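Local coordinates for protein signal recognition particle receptor subunit beta (Mus musculus, PDB 2FH5) that binds GTP and, as the beta subunit of the signal recognition particle receptor, ensures correct targeting of nascent secretory proteins to the endoplasmic reticulum membrane, at residues A44-N49 with D205-L210; K142-L147 with K173-S178. All coordinates share one frame; numbering follows the deposited sequence.

Interaction 1: A44-N49 with D205-L210; sequences AIYKVN and DLEKWL
Tyr-46 reaches from its strand to segment 205-210 of helix 204-213, and its hydroxyl meets the carboxylate of Glu-207 in a hydrogen bond, OH to OE1 3.0 Å. The two side chains cross at about a right angle. OE1 lies at the ring edge and accepts through its anti lone pair, the one turned away from the other oxygen, while the planes of ring and carboxylate stand 47° apart. With CG anti to the backbone N (chi1 178°), the tyrosine brings the ring's hydroxyl end to the helix, and a phenol suits the place because its carbons can lie among aliphatic groups while its end stays polar. Leu-210, one helical turn beyond Glu-207, brings its CD1 obliquely to the ring at 4.1 Å from CE2 of Tyr-46. Leu-27 of helix 20-29 touches Tyr-46, Glu-207 and Leu-210 alike, adding to the apolar surroundings. A water donates a hydrogen bond to OH of Tyr-46 at 3.0 Å, so donor and acceptor functions of the hydroxyl are both used. The same water donates to the backbone O of Glu-207 at 2.7 Å and accepts from the backbone N of Asn-49 at 3.1 Å, tying the strand's exit to the helix. This is the packing of a C-terminal helix against the outermost strand of this chain's sheet and helix 20-29, in a Ras-like P-loop GTPase fold.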
ATOM      1  N   ALA B  44      -6.598   9.578  -5.839  1.00 47.67           N
ATOM      2  CA  ALA B  44      -8.040   9.726  -5.916  1.00 48.44           C
ATOM      3  C   ALA B  44      -8.474  10.985  -5.159  1.00 52.44           C
ATOM      4  O   ALA B  44      -7.770  11.458  -4.257  1.00 49.20           O
ATOM      5  CB  ALA B  44      -8.710   8.516  -5.334  1.00 48.64           C
ATOM      6  N   ILE B  45      -9.644  11.507  -5.512  1.00 50.67           N
ATOM      7  CA  ILE B  45     -10.148  12.714  -4.888  1.00 50.71           C
ATOM      8  C   ILE B  45     -10.839  12.472  -3.548  1.00 53.39           C
ATOM      9  O   ILE B  45     -11.656  11.568  -3.405  1.00 53.78           O
ATOM     10  CB  ILE B  45     -11.110  13.436  -5.844  1.00 51.18           C
ATOM     11  CG1 ILE B  45     -10.317  14.029  -7.003  1.00 53.55           C
ATOM     12  CG2 ILE B  45     -11.861  14.530  -5.116  1.00 53.54           C
ATOM     13  CD1 ILE B  45     -11.188  14.502  -8.152  1.00 55.53           C
ATOM     14  N   TYR B  46     -10.511  13.300  -2.564  1.00 54.08           N
ATOM     15  CA  TYR B  46     -11.104  13.179  -1.240  1.00 61.21           C
ATOM     16  C   TYR B  46     -11.911  14.444  -0.889  1.00 66.61           C
ATOM     17  O   TYR B  46     -11.358  15.540  -0.852  1.00 65.53           O
ATOM     18  CB  TYR B  46      -9.991  12.958  -0.205  1.00 54.38           C
ATOM     19  CG  TYR B  46     -10.450  12.862   1.239  1.00 52.64           C
ATOM     20  CD1 TYR B  46     -11.150  11.755   1.701  1.00 50.61           C
ATOM     21  CD2 TYR B  46     -10.151  13.873   2.150  1.00 51.24           C
ATOM     22  CE1 TYR B  46     -11.544  11.652   3.048  1.00 48.76           C
ATOM     23  CE2 TYR B  46     -10.534  13.784   3.489  1.00 46.81           C
ATOM     24  CZ  TYR B  46     -11.228  12.676   3.934  1.00 50.61           C
ATOM     25  OH  TYR B  46     -11.614  12.598   5.259  1.00 50.44           O
ATOM     26  N   LYS B  47     -13.216  14.292  -0.653  1.00 73.47           N
ATOM     27  CA  LYS B  47     -14.050  15.430  -0.269  1.00 78.14           C
ATOM     28  C   LYS B  47     -13.954  15.545   1.242  1.00 81.00           C
ATOM     29  O   LYS B  47     -14.371  14.650   1.981  1.00 77.42           O
ATOM     30  CB  LYS B  47     -15.511  15.220  -0.672  1.00 83.23           C
ATOM     31  CG  LYS B  47     -15.750  15.128  -2.179  1.00 88.69           C
ATOM     32  CD  LYS B  47     -15.325  16.385  -2.922  1.00 90.04           C
ATOM     33  CE  LYS B  47     -15.628  16.254  -4.414  1.00 92.34           C
ATOM     34  NZ  LYS B  47     -15.127  17.411  -5.218  1.00 96.22           N
ATOM     35  N   VAL B  48     -13.385  16.655   1.688  1.00 86.56           N
ATOM     36  CA  VAL B  48     -13.185  16.924   3.104  1.00 93.09           C
ATOM     37  C   VAL B  48     -14.469  17.016   3.944  1.00 97.82           C
ATOM     38  O   VAL B  48     -15.537  17.372   3.441  1.00 97.27           O
ATOM     39  CB  VAL B  48     -12.351  18.205   3.256  1.00 91.48           C
ATOM     40  CG1 VAL B  48     -12.343  18.673   4.688  1.00 91.03           C
ATOM     41  CG2 VAL B  48     -10.939  17.935   2.785  1.00 90.80           C
ATOM     42  N   ASN B  49     -14.336  16.692   5.230  1.00103.75           N
ATOM     43  CA  ASN B  49     -15.447  16.702   6.186  1.00111.07           C
ATOM     44  C   ASN B  49     -16.029  18.062   6.601  1.00114.40           C
ATOM     45  O   ASN B  49     -17.104  18.106   7.209  1.00114.63           O
ATOM     46  CB  ASN B  49     -15.044  15.935   7.453  1.00112.69           C
ATOM     47  CG  ASN B  49     -15.265  14.435   7.328  1.00115.39           C
ATOM     48  OD1 ASN B  49     -14.842  13.807   6.353  1.00116.07           O
ATOM     49  ND2 ASN B  49     -15.924  13.852   8.325  1.00115.21           N
ATOM     50  N   ASP B 205      -9.214  11.531  13.995  1.00 63.62           N
ATOM     51  CA  ASP B 205      -8.231  12.605  14.073  1.00 60.15           C
ATOM     52  C   ASP B 205      -7.605  12.924  12.733  1.00 58.11           C
ATOM     53  O   ASP B 205      -7.404  14.100  12.411  1.00 57.95           O
ATOM     54  CB  ASP B 205      -7.136  12.256  15.074  1.00 60.92           C
ATOM     55  CG  ASP B 205      -7.635  12.274  16.496  1.00 64.14           C
ATOM     56  OD1 ASP B 205      -8.672  12.940  16.732  1.00 64.33           O
ATOM     57  OD2 ASP B 205      -6.992  11.647  17.370  1.00 63.55           O
ATOM     58  N   LEU B 206      -7.301  11.877  11.962  1.00 56.32           N
ATOM     59  CA  LEU B 206      -6.691  12.028  10.641  1.00 54.04           C
ATOM     60  C   LEU B 206      -7.605  12.796   9.688  1.00 51.95           C
ATOM     61  O   LEU B 206      -7.153  13.681   8.961  1.00 51.93           O
ATOM     62  CB  LEU B 206      -6.361  10.649  10.064  1.00 54.44           C
ATOM     63  CG  LEU B 206      -5.811  10.577   8.636  1.00 51.57           C
ATOM     64  CD1 LEU B 206      -4.443  11.209   8.599  1.00 50.22           C
ATOM     65  CD2 LEU B 206      -5.740   9.115   8.188  1.00 49.53           C
ATOM     66  N   GLU B 207      -8.890  12.454   9.684  1.00 52.77           N
ATOM     67  CA  GLU B 207      -9.845  13.165   8.831  1.00 56.50           C
ATOM     68  C   GLU B 207     -10.010  14.597   9.366  1.00 56.91           C
ATOM     69  O   GLU B 207     -10.241  15.525   8.597  1.00 57.40           O
ATOM     70  CB  GLU B 207     -11.200  12.451   8.800  1.00 55.63           C
ATOM     71  CG  GLU B 207     -11.123  11.007   8.321  1.00 61.40           C
ATOM     72  CD  GLU B 207     -12.486  10.387   8.031  1.00 63.46           C
ATOM     73  OE1 GLU B 207     -13.008  10.583   6.910  1.00 63.03           O
ATOM     74  OE2 GLU B 207     -13.033   9.707   8.930  1.00 62.71           O
ATOM     75  N   LYS B 208      -9.887  14.777  10.680  1.00 58.08           N
ATOM     76  CA  LYS B 208      -9.981  16.118  11.246  1.00 62.61           C
ATOM     77  C   LYS B 208      -8.814  16.940  10.701  1.00 60.32           C
ATOM     78  O   LYS B 208      -9.021  18.010  10.136  1.00 59.10           O
ATOM     79  CB  LYS B 208      -9.925  16.079  12.779  1.00 68.55           C
ATOM     80  CG  LYS B 208     -11.187  16.625  13.457  1.00 73.93           C
ATOM     81  CD  LYS B 208     -11.060  16.700  14.997  1.00 78.74           C
ATOM     82  CE  LYS B 208     -12.384  17.148  15.664  1.00 82.29           C
ATOM     83  NZ  LYS B 208     -12.351  17.218  17.165  1.00 81.00           N
ATOM     84  N   TRP B 209      -7.591  16.426  10.847  1.00 58.21           N
ATOM     85  CA  TRP B 209      -6.393  17.121  10.354  1.00 55.33           C
ATOM     86  C   TRP B 209      -6.466  17.387   8.857  1.00 55.87           C
ATOM     87  O   TRP B 209      -6.139  18.480   8.399  1.00 59.32           O
ATOM     88  CB  TRP B 209      -5.136  16.301  10.652  1.00 55.43           C
ATOM     89  CG  TRP B 209      -3.835  16.940  10.200  1.00 55.31           C
ATOM     90  CD1 TRP B 209      -3.064  17.816  10.903  1.00 54.72           C
ATOM     91  CD2 TRP B 209      -3.136  16.695   8.965  1.00 54.67           C
ATOM     92  NE1 TRP B 209      -1.926  18.128  10.192  1.00 54.78           N
ATOM     93  CE2 TRP B 209      -1.946  17.453   9.003  1.00 55.87           C
ATOM     94  CE3 TRP B 209      -3.402  15.903   7.839  1.00 54.10           C
ATOM     95  CZ2 TRP B 209      -1.015  17.439   7.950  1.00 55.66           C
ATOM     96  CZ3 TRP B 209      -2.473  15.890   6.791  1.00 52.50           C
ATOM     97  CH2 TRP B 209      -1.298  16.653   6.860  1.00 56.07           C
ATOM     98  N   LEU B 210      -6.870  16.385   8.086  1.00 58.07           N
ATOM     99  CA  LEU B 210      -6.983  16.564   6.644  1.00 56.84           C
ATOM    100  C   LEU B 210      -7.952  17.699   6.343  1.00 60.24           C
ATOM    101  O   LEU B 210      -7.712  18.518   5.457  1.00 58.48           O
ATOM    102  CB  LEU B 210      -7.457  15.272   5.988  1.00 58.84           C
ATOM    103  CG  LEU B 210      -6.357  14.240   5.714  1.00 57.02           C
ATOM    104  CD1 LEU B 210      -6.993  12.911   5.366  1.00 59.06           C
ATOM    105  CD2 LEU B 210      -5.466  14.732   4.573  1.00 54.52           C
TER
HETATM  106  O   HOH W   1     -11.825  15.326   6.415  1.00 68.02           O

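Interaction 2: K142-L147 with K173-S178; sequences KELNTL and KEFEFS
Leu-144 sets its CD1 into the corner where the rings of Phe-175 and Phe-177 meet, 3.6 Å from CE2 of Phe-175 and 3.5 Å from CZ of Phe-177. The leucine side chain crosses Phe-175 obliquely and Phe-177 at about a right angle, while its CB lies 3.8 Å from CD2 of Phe-175. A branched aliphatic chain fits here because one methyl can serve both rings. The rings also pack on each other: CE2 of Phe-175 sits 4.1 Å above the plane of Phe-177, over its centre. Helix 91-110 adds Leu-106 against Leu-144 and Leu-102 against Phe-177. Here the loop between helix 133-150 and strand 184-188 of this P-loop GTPase fold packs back on that helix. Next along the helix, Asn-145 supplies the polar link. A chi1 of -176° turns its amide back beside its own carbonyl carbon and out to the loop backbone, where OD1 accepts the backbone N-H of Phe-175 at 3.1 Å. The N-H points almost straight at the oxygen, at 176°, yet the donor stands above the carbonyl plane, 53° out of it. Arg-148, one turn further along the helix, donates from NH2 to that oxygen and to O of Lys-173, tying helix to loop; asparagine suits the place because one amide oxygen accepts from both the backbone and the arginine. The other end of the amide, ND2 of Asn-145, lies 3.6 Å from OE2 of Glu-174.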
ATOM      1  N   LYS B 142      15.207  11.910  19.333  1.00 48.56           N
ATOM      2  CA  LYS B 142      16.486  11.412  19.802  1.00 50.65           C
ATOM      3  C   LYS B 142      17.289  10.823  18.632  1.00 50.88           C
ATOM      4  O   LYS B 142      18.491  11.024  18.528  1.00 56.22           O
ATOM      5  CB  LYS B 142      16.245  10.368  20.894  1.00 54.29           C
ATOM      6  CG  LYS B 142      17.454   9.495  21.230  1.00 64.73           C
ATOM      7  CD  LYS B 142      17.128   8.468  22.323  1.00 67.75           C
ATOM      8  CE  LYS B 142      18.338   7.567  22.616  1.00 74.31           C
ATOM      9  NZ  LYS B 142      18.068   6.543  23.676  1.00 73.09           N
ATOM     10  N   GLU B 143      16.611  10.120  17.736  1.00 52.71           N
ATOM     11  CA  GLU B 143      17.259   9.492  16.591  1.00 49.50           C
ATOM     12  C   GLU B 143      17.664  10.473  15.475  1.00 47.91           C
ATOM     13  O   GLU B 143      18.716  10.336  14.870  1.00 43.47           O
ATOM     14  CB  GLU B 143      16.330   8.421  16.030  1.00 56.55           C
ATOM     15  CG  GLU B 143      16.992   7.481  15.058  1.00 61.94           C
ATOM     16  CD  GLU B 143      17.943   6.528  15.752  1.00 67.12           C
ATOM     17  OE1 GLU B 143      17.536   5.926  16.784  1.00 64.86           O
ATOM     18  OE2 GLU B 143      19.086   6.386  15.256  1.00 67.51           O
ATOM     19  N   LEU B 144      16.824  11.454  15.175  1.00 47.59           N
ATOM     20  CA  LEU B 144      17.186  12.414  14.137  1.00 46.16           C
ATOM     21  C   LEU B 144      18.355  13.243  14.683  1.00 49.47           C
ATOM     22  O   LEU B 144      19.212  13.727  13.940  1.00 47.88           O
ATOM     23  CB  LEU B 144      15.988  13.302  13.823  1.00 45.97           C
ATOM     24  CG  LEU B 144      14.792  12.576  13.183  1.00 44.66           C
ATOM     25  CD1 LEU B 144      13.556  13.435  13.258  1.00 45.81           C
ATOM     26  CD2 LEU B 144      15.122  12.244  11.754  1.00 44.19           C
ATOM     27  N   ASN B 145      18.395  13.376  16.005  1.00 48.88           N
ATOM     28  CA  ASN B 145      19.455  14.124  16.642  1.00 47.27           C
ATOM     29  C   ASN B 145      20.805  13.514  16.379  1.00 44.16           C
ATOM     30  O   ASN B 145      21.786  14.226  16.269  1.00 45.56           O
ATOM     31  CB  ASN B 145      19.247  14.225  18.149  1.00 47.01           C
ATOM     32  CG  ASN B 145      20.305  15.079  18.798  1.00 49.33           C
ATOM     33  OD1 ASN B 145      20.476  16.259  18.452  1.00 46.42           O
ATOM     34  ND2 ASN B 145      21.039  14.493  19.727  1.00 52.52           N
ATOM     35  N   THR B 146      20.876  12.193  16.291  1.00 47.48           N
ATOM     36  CA  THR B 146      22.165  11.560  16.003  1.00 48.16           C
ATOM     37  C   THR B 146      22.417  11.562  14.508  1.00 45.82           C
ATOM     38  O   THR B 146      23.541  11.759  14.072  1.00 46.58           O
ATOM     39  CB  THR B 146      22.238  10.104  16.498  1.00 50.17           C
ATOM     40  OG1 THR B 146      22.150  10.084  17.923  1.00 56.93           O
ATOM     41  CG2 THR B 146      23.554   9.472  16.095  1.00 53.62           C
ATOM     42  N   LEU B 147      21.362  11.359  13.727  1.00 46.14           N
ATOM     43  CA  LEU B 147      21.491  11.328  12.272  1.00 50.82           C
ATOM     44  C   LEU B 147      22.038  12.602  11.638  1.00 52.38           C
ATOM     45  O   LEU B 147      22.793  12.518  10.681  1.00 54.42           O
ATOM     46  CB  LEU B 147      20.149  10.998  11.606  1.00 52.00           C
ATOM     47  CG  LEU B 147      19.789   9.539  11.354  1.00 50.87           C
ATOM     48  CD1 LEU B 147      18.400   9.497  10.780  1.00 44.93           C
ATOM     49  CD2 LEU B 147      20.798   8.894  10.384  1.00 45.35           C
ATOM     50  N   LYS B 173      21.866  22.703  19.768  1.00 67.28           N
ATOM     51  CA  LYS B 173      20.826  22.238  20.684  1.00 70.37           C
ATOM     52  C   LYS B 173      20.191  20.917  20.226  1.00 68.89           C
ATOM     53  O   LYS B 173      19.944  20.720  19.031  1.00 69.28           O
ATOM     54  CB  LYS B 173      19.732  23.294  20.854  1.00 76.75           C
ATOM     55  CG  LYS B 173      18.843  22.977  22.055  1.00 86.12           C
ATOM     56  CD  LYS B 173      17.535  23.756  22.092  1.00 89.22           C
ATOM     57  CE  LYS B 173      16.636  23.143  23.159  1.00 94.04           C
ATOM     58  NZ  LYS B 173      16.572  21.638  22.998  1.00 92.21           N
ATOM     59  N   GLU B 174      19.934  20.023  21.182  1.00 66.96           N
ATOM     60  CA  GLU B 174      19.322  18.723  20.904  1.00 67.47           C
ATOM     61  C   GLU B 174      18.084  18.872  20.010  1.00 64.45           C
ATOM     62  O   GLU B 174      17.159  19.616  20.335  1.00 62.34           O
ATOM     63  CB  GLU B 174      18.942  18.033  22.219  1.00 71.34           C
ATOM     64  CG  GLU B 174      20.117  17.874  23.186  1.00 83.01           C
ATOM     65  CD  GLU B 174      20.993  16.650  22.904  1.00 88.31           C
ATOM     66  OE1 GLU B 174      20.577  15.530  23.275  1.00 91.92           O
ATOM     67  OE2 GLU B 174      22.091  16.803  22.316  1.00 86.74           O
ATOM     68  N   PHE B 175      18.077  18.153  18.888  1.00 61.16           N
ATOM     69  CA  PHE B 175      16.977  18.211  17.925  1.00 57.08           C
ATOM     70  C   PHE B 175      15.579  17.991  18.475  1.00 53.91           C
ATOM     71  O   PHE B 175      15.371  17.144  19.336  1.00 52.87           O
ATOM     72  CB  PHE B 175      17.158  17.191  16.797  1.00 54.18           C
ATOM     73  CG  PHE B 175      16.039  17.228  15.795  1.00 48.48           C
ATOM     74  CD1 PHE B 175      15.997  18.224  14.830  1.00 47.89           C
ATOM     75  CD2 PHE B 175      14.961  16.371  15.906  1.00 42.06           C
ATOM     76  CE1 PHE B 175      14.899  18.372  14.006  1.00 44.41           C
ATOM     77  CE2 PHE B 175      13.851  16.523  15.077  1.00 44.86           C
ATOM     78  CZ  PHE B 175      13.827  17.525  14.133  1.00 39.17           C
ATOM     79  N   GLU B 176      14.625  18.751  17.941  1.00 51.30           N
ATOM     80  CA  GLU B 176      13.219  18.632  18.316  1.00 55.43           C
ATOM     81  C   GLU B 176      12.449  19.108  17.110  1.00 53.63           C
ATOM     82  O   GLU B 176      12.909  19.995  16.407  1.00 56.84           O
ATOM     83  CB  GLU B 176      12.880  19.500  19.534  1.00 56.85           C
ATOM     84  CG  GLU B 176      13.195  18.826  20.856  1.00 66.54           C
ATOM     85  CD  GLU B 176      13.005  19.743  22.055  1.00 71.74           C
ATOM     86  OE1 GLU B 176      11.854  20.130  22.359  1.00 70.62           O
ATOM     87  OE2 GLU B 176      14.026  20.074  22.694  1.00 78.68           O
ATOM     88  N   PHE B 177      11.289  18.515  16.858  1.00 53.81           N
ATOM     89  CA  PHE B 177      10.477  18.906  15.710  1.00 53.33           C
ATOM     90  C   PHE B 177      10.030  20.367  15.735  1.00 52.83           C
ATOM     91  O   PHE B 177       9.913  20.990  14.679  1.00 55.12           O
ATOM     92  CB  PHE B 177       9.267  17.982  15.595  1.00 51.82           C
ATOM     93  CG  PHE B 177       9.609  16.589  15.120  1.00 51.00           C
ATOM     94  CD1 PHE B 177       9.917  16.349  13.780  1.00 50.65           C
ATOM     95  CD2 PHE B 177       9.629  15.515  16.018  1.00 48.36           C
ATOM     96  CE1 PHE B 177      10.245  15.046  13.336  1.00 51.69           C
ATOM     97  CE2 PHE B 177       9.951  14.212  15.593  1.00 49.76           C
ATOM     98  CZ  PHE B 177      10.259  13.975  14.252  1.00 46.72           C
ATOM     99  N   SER B 178       9.788  20.919  16.924  1.00 54.42           N
ATOM    100  CA  SER B 178       9.370  22.328  17.048  1.00 55.93           C
ATOM    101  C   SER B 178      10.403  23.337  16.485  1.00 53.98           C
ATOM    102  O   SER B 178      10.039  24.433  16.081  1.00 56.95           O
ATOM    103  CB  SER B 178       9.079  22.672  18.507  1.00 53.97           C
ATOM    104  OG  SER B 178      10.269  22.610  19.273  1.00 62.12           O
TER

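The two contacts lie on opposite sides of the chain's centre, their own centres 30 Å apart and their nearest atoms about 12 Å apart, without touching. Along the chain, both segments of interaction 2 fall between those of interaction 1. Interaction 1 brings strand 42-47, outermost in this chain's sheet and near the start of the chain, to the C-terminal helix 204-213, whereas interaction 2 is local to the region between helix 133-150 and strand 184-188. The central sheet relates them: Trp-209 of helix 204-213 packs on strands 79-87 and 117-123, and Phe-177 meets Phe-186 of strand 184-188 edge to face.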